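Local structure of ubiquitin-conjugating enzyme-like protein (Leishmania mexicana, 6ZM3) at residues L62-Y67 / P77-L82; F101-H106 / E114-E119. The protein probably acts in ubiquitin conjugation as a UEV-type variant of the E2 fold, partnering an active ubiquitin-conjugating enzyme. All coordinates share one frame; numbering follows the deposited sequence. Where two conformers were deposited one is given.

Contact 1 of 2, residues L62-Y67 / P77-L82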
loop_
_atom_site.group_PDB
_atom_site.type_symbol
_atom_site.label_atom_id
_atom_site.label_comp_id
_atom_site.label_asym_id
_atom_site.label_seq_id
_atom_site.Cartn_x
_atom_site.Cartn_y
_atom_site.Cartn_z
ATOM N N LEU B 62 -3.441 -6.949 4.044
ATOM C CA LEU B 62 -4.639 -6.842 3.231
ATOM C C LEU B 62 -5.421 -5.587 3.624
ATOM O O LEU B 62 -5.755 -5.388 4.791
ATOM C CB LEU B 62 -5.449 -8.135 3.436
ATOM C CG LEU B 62 -4.700 -9.447 3.184
ATOM C CD1 LEU B 62 -5.591 -10.621 3.563
ATOM C CD2 LEU B 62 -4.267 -9.597 1.719
ATOM N N SER B 63 -5.841 -4.794 2.624
ATOM C CA SER B 63 -6.526 -3.531 2.837
ATOM C C SER B 63 -8.013 -3.707 2.534
ATOM O O SER B 63 -8.375 -4.399 1.575
ATOM C CB SER B 63 -5.959 -2.394 1.982
ATOM O OG SER B 63 -4.634 -2.015 2.421
ATOM N N LEU B 64 -8.835 -3.048 3.353
ATOM C CA LEU B 64 -10.286 -3.058 3.214
ATOM C C LEU B 64 -10.840 -1.644 3.317
ATOM O O LEU B 64 -10.228 -0.757 3.926
ATOM C CB LEU B 64 -10.858 -3.928 4.342
ATOM C CG LEU B 64 -10.387 -5.377 4.362
ATOM C CD1 LEU B 64 -9.219 -5.574 5.345
ATOM C CD2 LEU B 64 -11.576 -6.285 4.740
ATOM N N GLU B 65 -12.033 -1.434 2.764
ATOM C CA GLU B 65 -12.760 -0.209 2.996
ATOM C C GLU B 65 -14.038 -0.581 3.739
ATOM O O GLU B 65 -14.624 -1.637 3.431
ATOM C CB GLU B 65 -13.162 0.409 1.665
ATOM C CG GLU B 65 -13.873 1.738 1.818
ATOM C CD GLU B 65 -13.792 2.559 0.540
ATOM O OE1 GLU B 65 -12.856 3.419 0.420
ATOM O OE2 GLU B 65 -14.643 2.319 -0.335
ATOM N N ILE B 66 -14.403 0.270 4.714
ATOM C CA ILE B 66 -15.605 0.104 5.518
ATOM C C ILE B 66 -16.491 1.332 5.368
ATOM O O ILE B 66 -16.062 2.476 5.561
ATOM C CB ILE B 66 -15.294 -0.248 6.987
ATOM C CG1 ILE B 66 -14.287 -1.401 7.032
ATOM C CG2 ILE B 66 -16.610 -0.602 7.706
ATOM C CD1 ILE B 66 -13.610 -1.687 8.373
ATOM N N TYR B 67 -17.757 1.072 5.036
ATOM C CA TYR B 67 -18.766 2.103 4.957
ATOM C C TYR B 67 -19.802 1.859 6.050
ATOM O O TYR B 67 -20.400 0.795 6.068
ATOM C CB TYR B 67 -19.465 2.013 3.604
ATOM C CG TYR B 67 -20.558 3.017 3.350
ATOM C CD1 TYR B 67 -20.423 4.343 3.725
ATOM C CD2 TYR B 67 -21.724 2.646 2.694
ATOM C CE1 TYR B 67 -21.403 5.278 3.474
ATOM C CE2 TYR B 67 -22.722 3.574 2.435
ATOM C CZ TYR B 67 -22.566 4.891 2.830
ATOM O OH TYR B 67 -23.526 5.823 2.591
ATOM N N PRO B 77 -21.943 -3.009 8.882
ATOM C CA PRO B 77 -21.171 -2.137 8.007
ATOM C C PRO B 77 -20.979 -2.845 6.665
ATOM O O PRO B 77 -20.998 -4.079 6.593
ATOM C CB PRO B 77 -19.802 -2.053 8.694
ATOM C CG PRO B 77 -19.689 -3.281 9.577
ATOM C CD PRO B 77 -21.115 -3.657 9.905
ATOM N N HIS B 78 -20.759 -2.053 5.620
ATOM C CA HIS B 78 -20.405 -2.580 4.305
ATOM C C HIS B 78 -18.892 -2.665 4.229
ATOM O O HIS B 78 -18.242 -1.628 4.347
ATOM C CB HIS B 78 -20.981 -1.665 3.219
ATOM C CG HIS B 78 -22.445 -1.428 3.394
ATOM N ND1 HIS B 78 -23.377 -2.439 3.263
ATOM C CD2 HIS B 78 -23.144 -0.313 3.704
ATOM C CE1 HIS B 78 -24.581 -1.955 3.463
ATOM N NE2 HIS B 78 -24.467 -0.652 3.738
ATOM N N ILE B 79 -18.367 -3.889 4.101
ATOM C CA ILE B 79 -16.942 -4.167 4.075
ATOM C C ILE B 79 -16.603 -4.701 2.680
ATOM O O ILE B 79 -17.227 -5.652 2.203
ATOM C CB ILE B 79 -16.540 -5.141 5.207
ATOM C CG1 ILE B 79 -17.059 -4.685 6.584
ATOM C CG2 ILE B 79 -15.039 -5.430 5.235
ATOM C CD1 ILE B 79 -16.373 -5.394 7.759
ATOM N N ARG B 80 -15.603 -4.081 2.039
ATOM C CA ARG B 80 -15.080 -4.526 0.752
ATOM C C ARG B 80 -13.575 -4.736 0.918
ATOM O O ARG B 80 -12.877 -3.846 1.424
ATOM C CB ARG B 80 -15.232 -3.385 -0.257
ATOM C CG ARG B 80 -15.405 -3.797 -1.712
ATOM C CD ARG B 80 -15.838 -2.642 -2.604
ATOM N NE ARG B 80 -15.251 -1.354 -2.218
ATOM C CZ ARG B 80 -14.222 -0.750 -2.835
ATOM N NH1 ARG B 80 -13.653 -1.302 -3.895
ATOM N NH2 ARG B 80 -13.774 0.423 -2.407
ATOM N N PHE B 81 -13.065 -5.867 0.433
ATOM C CA PHE B 81 -11.622 -6.014 0.345
ATOM C C PHE B 81 -11.120 -5.185 -0.835
ATOM O O PHE B 81 -11.714 -5.220 -1.920
ATOM C CB PHE B 81 -11.206 -7.475 0.186
ATOM C CG PHE B 81 -11.109 -8.271 1.466
ATOM C CD1 PHE B 81 -12.243 -8.875 2.008
ATOM C CD2 PHE B 81 -9.892 -8.449 2.104
ATOM C CE1 PHE B 81 -12.148 -9.618 3.175
ATOM C CE2 PHE B 81 -9.798 -9.207 3.253
ATOM C CZ PHE B 81 -10.929 -9.802 3.774
ATOM N N LEU B 82 -10.024 -4.455 -0.611
ATOM C CA LEU B 82 -9.329 -3.766 -1.694
ATOM C C LEU B 82 -8.232 -4.668 -2.243
ATOM O O LEU B 82 -7.996 -4.668 -3.455
ATOM C CB LEU B 82 -8.725 -2.457 -1.189
ATOM C CG LEU B 82 -9.721 -1.395 -0.725
ATOM C CD1 LEU B 82 -8.989 -0.087 -0.446
ATOM C CD2 LEU B 82 -10.822 -1.162 -1.743
#
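Leu64 lays CD2 squarely over the centre of the Phe81 ring, 3.5 Å from the ring centroid and 3° off its normal, a CH-pi contact. The same methyl reaches Ile79 CG2 at 3.6 Å, so it touches both side chains. Further along, with CG1 beside the backbone N (chi1 -49°), Ile66 CG2 falls anti to that N and rests on Pro77 CB at 3.6 Å. Helix 113-125 packs on this face, with Met124 against Phe81 and Cys116 against Ile79. The backbones run antiparallel: Glu65 and Arg80 form a hydrogen-bonded pair, as do Tyr67 and His78, while Leu82 N, just past strand 78-81, donates to Ser63 O at 2.7 Å. On the other face Tyr67 and His78 lie side by side, rim to rim, CD2 to CD2 at 3.4 Å. Alongside Glu65, Arg80 bends at chi3 (35°), and NH2 makes a salt bridge to Glu65 OE2 at 2.9 Å; that oxygen lies in the guanidinium plane but is approached from above its own. OE1 makes a second salt bridge, to Arg35, so two arginines grip one carboxylate, probably favouring its ionised form. The hairpin thus joins an apolar, helix-covered face to one of charged and aromatic side chains.

Contact 2 of 2, residues F101-H106 / E114-E119; sequences FHVFKH and ELCLSE
Val103 and Phe101 meet Glu119 through its aliphatic stem, which makes the apolar part of the contact. Val103 CG2 lies 3.6 Å from Glu119 CB, and CZ of Phe101 approaches the same carbon at 3.7 Å, both from the side of helix 102-105. The Phe101 ring also turns its edge to helix 113-125, with CZ 3.6 Å from Cys116 O. Sulfur packing comes next: Cys116 SG stands obliquely beside the Phe104 ring, 3.9 Å from CE1, and Val103 CG1 is a looser neighbour at 4.3 Å. Within 101-106, Phe101 CD2 sits over the centre of the Phe104 ring. The polar interaction lies toward solvent, at exposed His102, whose NE2 gives Glu119 OE1 a weak, strongly bent hydrogen bond of 2.8 Å (118° at the hydrogen). The oxygen lies at the imidazole edge, facing its NE2-CE1 side and only 2.9 Å from CE1, so the bond probably contributes little. Ring and carboxylate planes are 72° apart; a bend at chi2 (-69°) turns the glutamate toward the histidine. Phe101 is the N-cap, its O accepting from Phe104 N and Lys105 N. This is a short helical turn docked on helix 113-125, which backs the antiparallel sheet of the UBC fold.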
loop_
_atom_site.group_PDB
_atom_site.type_symbol
_atom_site.label_atom_id
_atom_site.label_comp_id
_atom_site.label_asym_id
_atom_site.label_seq_id
_atom_site.Cartn_x
_atom_site.Cartn_y
_atom_site.Cartn_z
ATOM N N PHE B 101 -21.079 -14.328 5.481
ATOM C CA PHE B 101 -20.185 -14.053 6.608
ATOM C C PHE B 101 -20.992 -14.245 7.892
ATOM O O PHE B 101 -21.958 -13.520 8.087
ATOM C CB PHE B 101 -19.611 -12.629 6.519
ATOM C CG PHE B 101 -18.561 -12.264 7.550
ATOM C CD1 PHE B 101 -17.656 -13.202 8.027
ATOM C CD2 PHE B 101 -18.499 -10.980 8.065
ATOM C CE1 PHE B 101 -16.705 -12.871 8.981
ATOM C CE2 PHE B 101 -17.554 -10.655 9.033
ATOM C CZ PHE B 101 -16.651 -11.591 9.475
ATOM N N HIS B 102 -20.590 -15.201 8.740
ATOM C CA HIS B 102 -21.375 -15.570 9.920
ATOM C C HIS B 102 -21.774 -14.326 10.729
ATOM O O HIS B 102 -22.930 -14.172 11.101
ATOM C CB HIS B 102 -20.692 -16.677 10.744
ATOM C CG HIS B 102 -19.572 -16.198 11.607
ATOM N ND1 HIS B 102 -18.322 -15.885 11.097
ATOM C CD2 HIS B 102 -19.505 -15.967 12.938
ATOM C CE1 HIS B 102 -17.533 -15.508 12.076
ATOM N NE2 HIS B 102 -18.239 -15.548 13.219
ATOM N N VAL B 103 -20.838 -13.386 10.921
ATOM C CA VAL B 103 -21.085 -12.196 11.715
ATOM C C VAL B 103 -22.226 -11.371 11.144
ATOM O O VAL B 103 -22.910 -10.644 11.854
ATOM C CB VAL B 103 -19.809 -11.348 11.752
ATOM C CG1 VAL B 103 -20.069 -10.001 12.419
ATOM C CG2 VAL B 103 -18.695 -12.137 12.410
ATOM N N PHE B 104 -22.391 -11.407 9.830
ATOM C CA PHE B 104 -23.379 -10.557 9.192
ATOM C C PHE B 104 -24.720 -11.278 9.080
ATOM O O PHE B 104 -25.765 -10.631 9.136
ATOM C CB PHE B 104 -22.925 -10.189 7.780
ATOM C CG PHE B 104 -21.854 -9.127 7.723
ATOM C CD1 PHE B 104 -21.553 -8.352 8.830
ATOM C CD2 PHE B 104 -21.178 -8.873 6.533
ATOM C CE1 PHE B 104 -20.561 -7.380 8.772
ATOM C CE2 PHE B 104 -20.194 -7.891 6.471
ATOM C CZ PHE B 104 -19.878 -7.159 7.596
ATOM N N LYS B 105 -24.664 -12.590 8.830
ATOM C CA LYS B 105 -25.857 -13.418 8.684
ATOM C C LYS B 105 -26.695 -13.319 9.953
ATOM O O LYS B 105 -27.906 -13.115 9.879
ATOM C CB LYS B 105 -25.445 -14.880 8.476
ATOM C CG LYS B 105 -26.568 -15.839 8.080
ATOM C CD LYS B 105 -26.146 -17.297 8.207
ATOM C CE LYS B 105 -26.783 -18.251 7.221
ATOM N NZ LYS B 105 -28.258 -18.298 7.345
ATOM N N HIS B 106 -26.026 -13.469 11.101
ATOM C CA HIS B 106 -26.658 -13.322 12.408
ATOM C C HIS B 106 -26.135 -12.056 13.094
ATOM O O HIS B 106 -25.362 -12.150 14.051
ATOM C CB HIS B 106 -26.411 -14.593 13.231
ATOM C CG HIS B 106 -26.975 -15.830 12.601
ATOM N ND1 HIS B 106 -28.333 -15.966 12.308
ATOM C CD2 HIS B 106 -26.395 -17.000 12.258
ATOM C CE1 HIS B 106 -28.554 -17.160 11.795
ATOM N NE2 HIS B 106 -27.372 -17.815 11.759
ATOM N N GLU B 114 -13.765 -3.413 14.383
ATOM C CA GLU B 114 -12.584 -4.179 14.719
ATOM C C GLU B 114 -12.875 -5.685 14.868
ATOM O O GLU B 114 -12.078 -6.537 14.438
ATOM C CB GLU B 114 -11.903 -3.571 15.951
ATOM C CG GLU B 114 -10.657 -4.332 16.333
ATOM C CD GLU B 114 -9.905 -3.886 17.575
ATOM O OE1 GLU B 114 -10.308 -2.876 18.195
ATOM O OE2 GLU B 114 -8.901 -4.559 17.907
ATOM N N LEU B 115 -13.990 -6.022 15.531
ATOM C CA LEU B 115 -14.368 -7.428 15.662
ATOM C C LEU B 115 -14.692 -8.035 14.284
ATOM O O LEU B 115 -14.320 -9.178 14.026
ATOM C CB LEU B 115 -15.511 -7.567 16.683
ATOM C CG LEU B 115 -15.935 -8.993 17.076
ATOM C CD1 LEU B 115 -14.764 -9.861 17.534
ATOM C CD2 LEU B 115 -17.000 -8.937 18.156
ATOM N N CYS B 116 -15.344 -7.280 13.397
ATOM C CA CYS B 116 -15.606 -7.762 12.034
ATOM C C CYS B 116 -14.305 -8.184 11.365
ATOM O O CYS B 116 -14.232 -9.275 10.779
ATOM C CB CYS B 116 -16.312 -6.756 11.120
ATOM S SG CYS B 116 -18.025 -6.354 11.542
ATOM N N LEU B 117 -13.266 -7.342 11.493
ATOM C CA LEU B 117 -11.977 -7.666 10.901
ATOM C C LEU B 117 -11.296 -8.857 11.584
ATOM O O LEU B 117 -10.706 -9.698 10.889
ATOM C CB LEU B 117 -11.073 -6.424 10.864
ATOM C CG LEU B 117 -11.538 -5.219 10.048
ATOM C CD1 LEU B 117 -10.367 -4.235 9.846
ATOM C CD2 LEU B 117 -12.092 -5.613 8.681
ATOM N N SER B 118 -11.329 -8.953 12.937
ATOM C CA SER B 118 -10.769 -10.120 13.599
ATOM C C SER B 118 -11.449 -11.385 13.094
ATOM O O SER B 118 -10.783 -12.394 12.941
ATOM C CB SER B 118 -10.831 -10.048 15.106
ATOM O OG SER B 118 -9.576 -9.637 15.599
ATOM N N GLU B 119 -12.766 -11.288 12.872
ATOM C CA GLU B 119 -13.610 -12.391 12.427
ATOM C C GLU B 119 -13.361 -12.749 10.957
ATOM O O GLU B 119 -13.426 -13.935 10.610
ATOM C CB GLU B 119 -15.085 -12.154 12.745
ATOM C CG GLU B 119 -15.403 -12.214 14.247
ATOM C CD GLU B 119 -15.290 -13.594 14.875
ATOM O OE1 GLU B 119 -15.826 -14.535 14.270
ATOM O OE2 GLU B 119 -14.597 -13.746 15.911
#

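From the N terminus, helix 9-22 and strands 30-34 and 44-50 precede strand 61-67, which turns back through a ten-residue connection into strand 78-81; contact 1 closes this hairpin at the edge of the four-stranded sheet. The chain then passes through a long irregular stretch to helix 102-105, and contact 2 closes the short loop between it and helix 113-125. The two loops follow in series, neither nesting nor crossing. Their centres are about 12 Å apart, yet they touch directly: Ile79 CD1 meets Cys116 CB at 3.6 Å, and Ile79 CG1 and Phe104 CZ lie 3.9 Å apart. Edge strand 78-81 therefore packs against both helices.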